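Local atomic coordinates of B-cell differentiation antigen CD72 (Mus musculus, PDB entry 5B1R), a protein that acts as a B-cell co-receptor that recognises the Sm/RNP self-antigen, probably through its C-type lectin-like domain, and on coligation inhibits B-cell receptor signalling by recruiting SHP-1. Residues I10-E14 with R15-I19. The protein carries 2 engineered substitutions. Residues are numbered along the deposited sequence; the frame is centred on the assembly and turned at random.
Sequences IPYQE and RCFYI
Ile10 and Phe17 exchange two backbone hydrogen bonds in an antiparallel beta hairpin of the C-type lectin-like domain, closed by a type II' turn from Tyr12 to Arg15. Ile10 N reaches Phe17 O at 2.8 Å, in the carbonyl plane and nearly straight (N-H...O 165°). The Tyr12–Arg15 pair is also doubly bonded: the turn bends Arg15 N to Tyr12 O to 148°, while Tyr12 N to Arg15 O is nearly straight although its donor stands above the carbonyl plane. Arg15 O also accepts from a water shared with Gln13 O. Between these pairs, Pro11 faces Cys16 without hydrogen bonds; Cys16 is disulfide-bonded to Cys5, and its strand continues the sheet to strand 109-119.

Apolar contacts gather on the Ile10, Tyr12 and Phe17 face; Leu59 of helix 57-60 packs on Ile10, Phe17 and Ile19, and Pro56 on Tyr12 and Phe17. Tyr12 CB sits 3.7 Å from Phe17 CE2, at the edge of the phenyl ring, and Ile10 CD1 touches Ile19 CD1 at 3.8 Å.

Polar contacts centre on Arg15. Its chain, bent at chi2 and chi3, carries the guanidinium alongside the Tyr12 ring, the planes 63° apart; Phe17 CZ lies over one guanidinium face, displaced toward its rim. NE forms a salt bridge with Glu114, while NH2, at the tyrosine ring's edge 3.6 Å from Tyr12 CD2, donates to Gln13 OE1 at 3.0 Å, approaching from above the amide plane.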
ATOM      1  N   ILE A  10      10.411   0.196   5.495  1.00  9.10           N
ATOM      2  CA  ILE A  10       9.954   1.214   6.421  1.00  9.00           C
ATOM      3  C   ILE A  10       9.207   0.550   7.574  1.00  8.45           C
ATOM      4  O   ILE A  10       8.198  -0.115   7.350  1.00  8.98           O
ATOM      5  CB  ILE A  10       9.032   2.208   5.692  1.00 10.43           C
ATOM      6  CG1 ILE A  10       9.788   2.833   4.515  1.00 12.05           C
ATOM      7  CG2 ILE A  10       8.493   3.266   6.640  1.00 12.29           C
ATOM      8  CD1 ILE A  10       8.907   3.289   3.371  1.00 14.44           C
ATOM      9  N   PRO A  11       9.704   0.713   8.817  1.00  9.10           N
ATOM     10  CA  PRO A  11       9.104  -0.019   9.941  1.00  9.51           C
ATOM     11  C   PRO A  11       7.860   0.656  10.487  1.00  9.72           C
ATOM     12  O   PRO A  11       7.797   1.895  10.558  1.00 11.56           O
ATOM     13  CB  PRO A  11      10.207   0.020  11.000  1.00 10.45           C
ATOM     14  CG  PRO A  11      10.943   1.340  10.717  1.00 12.61           C
ATOM     15  CD  PRO A  11      10.906   1.481   9.210  1.00 10.31           C
ATOM     16  N   TYR A  12       6.889  -0.147  10.912  1.00  8.58           N
ATOM     17  CA  TYR A  12       5.747   0.390  11.636  1.00  8.96           C
ATOM     18  C   TYR A  12       5.133  -0.757  12.413  1.00  9.21           C
ATOM     19  O   TYR A  12       4.765  -1.772  11.831  1.00  9.67           O
ATOM     20  CB  TYR A  12       4.709   0.961  10.678  1.00  9.38           C
ATOM     21  CG  TYR A  12       3.531   1.593  11.370  1.00  9.33           C
ATOM     22  CD1 TYR A  12       3.698   2.645  12.271  1.00 10.25           C
ATOM     23  CD2 TYR A  12       2.253   1.146  11.120  1.00 11.91           C
ATOM     24  CE1 TYR A  12       2.615   3.223  12.917  1.00 11.60           C
ATOM     25  CE2 TYR A  12       1.156   1.729  11.733  1.00 13.01           C
ATOM     26  CZ  TYR A  12       1.347   2.759  12.645  1.00 10.82           C
ATOM     27  OH  TYR A  12       0.277   3.353  13.277  1.00 12.21           O
ATOM     28  N   GLN A  13       4.910  -0.586  13.712  0.50 12.53           N
ATOM     29  CA  GLN A  13       4.228  -1.631  14.470  0.50 12.61           C
ATOM     30  C   GLN A  13       5.074  -2.921  14.341  0.50 10.79           C
ATOM     31  O   GLN A  13       6.283  -2.897  14.568  0.50 12.87           O
ATOM     32  CB  GLN A  13       2.760  -1.800  13.984  0.50 12.82           C
ATOM     33  CG  GLN A  13       1.888  -0.547  14.098  0.50 12.07           C
ATOM     34  CD  GLN A  13       0.468  -0.679  13.499  0.50 10.27           C
ATOM     35  OE1 GLN A  13       0.201  -1.475  12.560  0.50  8.08           O
ATOM     36  NE2 GLN A  13      -0.446   0.150  14.018  0.50 16.87           N
ATOM     37  N   GLU A  14       4.431  -4.025  13.959  1.00 10.47           N
ATOM     38  CA  GLU A  14       5.026  -5.339  13.662  1.00  9.69           C
ATOM     39  C   GLU A  14       5.128  -5.594  12.162  1.00  9.72           C
ATOM     40  O   GLU A  14       5.148  -6.755  11.727  1.00 10.54           O
ATOM     41  CB  GLU A  14       4.225  -6.449  14.329  1.00 11.99           C
ATOM     42  CG  GLU A  14       4.189  -6.318  15.831  1.00 12.07           C
ATOM     43  CD  GLU A  14       3.319  -7.381  16.444  1.00 11.32           C
ATOM     44  OE1 GLU A  14       2.075  -7.291  16.322  1.00 12.90           O
ATOM     45  OE2 GLU A  14       3.879  -8.318  17.047  1.00 13.17           O
ATOM     46  N   ARG A  15       5.221  -4.509  11.379  1.00  8.76           N
ATOM     47  CA  ARG A  15       5.221  -4.579   9.924  1.00  9.47           C
ATOM     48  C   ARG A  15       6.409  -3.822   9.332  1.00  8.01           C
ATOM     49  O   ARG A  15       7.045  -2.992   9.993  1.00  8.55           O
ATOM     50  CB  ARG A  15       3.934  -3.953   9.395  1.00 11.06           C
ATOM     51  CG  ARG A  15       2.689  -4.608   9.943  1.00 12.59           C
ATOM     52  CD  ARG A  15       1.561  -3.618  10.101  1.00 13.01           C
ATOM     53  NE  ARG A  15       1.010  -3.225   8.822  1.00 12.05           N
ATOM     54  CZ  ARG A  15       0.247  -2.151   8.628  1.00 10.76           C
ATOM     55  NH1 ARG A  15      -0.240  -1.920   7.424  1.00 11.88           N
ATOM     56  NH2 ARG A  15      -0.000  -1.299   9.616  1.00 12.03           N
ATOM     57  N   CYS A  16       6.666  -4.113   8.062  1.00  8.81           N
ATOM     58  CA  CYS A  16       7.659  -3.420   7.260  1.00  8.39           C
ATOM     59  C   CYS A  16       7.039  -3.136   5.898  1.00  8.03           C
ATOM     60  O   CYS A  16       6.454  -4.035   5.294  1.00  9.69           O
ATOM     61  CB  CYS A  16       8.881  -4.303   7.045  1.00  9.37           C
ATOM     62  SG  CYS A  16       9.653  -4.921   8.555  1.00  9.41           S
ATOM     63  N   PHE A  17       7.216  -1.912   5.403  1.00  8.31           N
ATOM     64  CA  PHE A  17       6.719  -1.545   4.079  1.00  8.50           C
ATOM     65  C   PHE A  17       7.861  -1.442   3.081  1.00  9.20           C
ATOM     66  O   PHE A  17       8.964  -0.996   3.411  1.00  9.77           O
ATOM     67  CB  PHE A  17       5.996  -0.209   4.123  1.00  9.84           C
ATOM     68  CG  PHE A  17       4.821  -0.205   5.040  1.00  8.89           C
ATOM     69  CD1 PHE A  17       3.639  -0.841   4.686  1.00  9.84           C
ATOM     70  CD2 PHE A  17       4.897   0.431   6.262  1.00 11.70           C
ATOM     71  CE1 PHE A  17       2.564  -0.842   5.553  1.00 11.63           C
ATOM     72  CE2 PHE A  17       3.823   0.439   7.117  1.00 13.37           C
ATOM     73  CZ  PHE A  17       2.651  -0.196   6.767  1.00 11.98           C
ATOM     74  N   TYR A  18       7.556  -1.818   1.846  1.00  9.51           N
ATOM     75  CA  TYR A  18       8.480  -1.687   0.739  1.00 10.09           C
ATOM     76  C   TYR A  18       7.770  -0.927  -0.378  1.00  9.45           C
ATOM     77  O   TYR A  18       6.716  -1.375  -0.869  1.00 10.82           O
ATOM     78  CB  TYR A  18       8.936  -3.066   0.238  1.00 11.82           C
ATOM     79  CG  TYR A  18       9.779  -2.962  -1.000  1.00 12.16           C
ATOM     80  CD1 TYR A  18      11.107  -2.573  -0.916  1.00 13.41           C
ATOM     81  CD2 TYR A  18       9.245  -3.224  -2.264  1.00 12.44           C
ATOM     82  CE1 TYR A  18      11.876  -2.457  -2.059  1.00 15.08           C
ATOM     83  CE2 TYR A  18      10.012  -3.115  -3.391  1.00 13.11           C
ATOM     84  CZ  TYR A  18      11.324  -2.728  -3.285  1.00 13.01           C
ATOM     85  OH  TYR A  18      12.097  -2.622  -4.402  1.00 15.19           O
ATOM     86  N   ILE A  19       8.329   0.218  -0.761  1.00  9.54           N
ATOM     87  CA  ILE A  19       7.785   0.955  -1.899  1.00 10.38           C
ATOM     88  C   ILE A  19       8.432   0.438  -3.179  1.00 10.07           C
ATOM     89  O   ILE A  19       9.642   0.507  -3.337  1.00 11.34           O
ATOM     90  CB  ILE A  19       8.045   2.473  -1.774  1.00 11.01           C
ATOM     91  CG1 ILE A  19       7.450   3.042  -0.475  1.00 11.05           C
ATOM     92  CG2 ILE A  19       7.510   3.192  -3.022  1.00 12.39           C
ATOM     93  CD1 ILE A  19       7.988   4.428  -0.139  1.00 12.65           C
TER
HETATM   94  O   HOH W   1       8.391  -2.753  12.592  1.00 14.05           O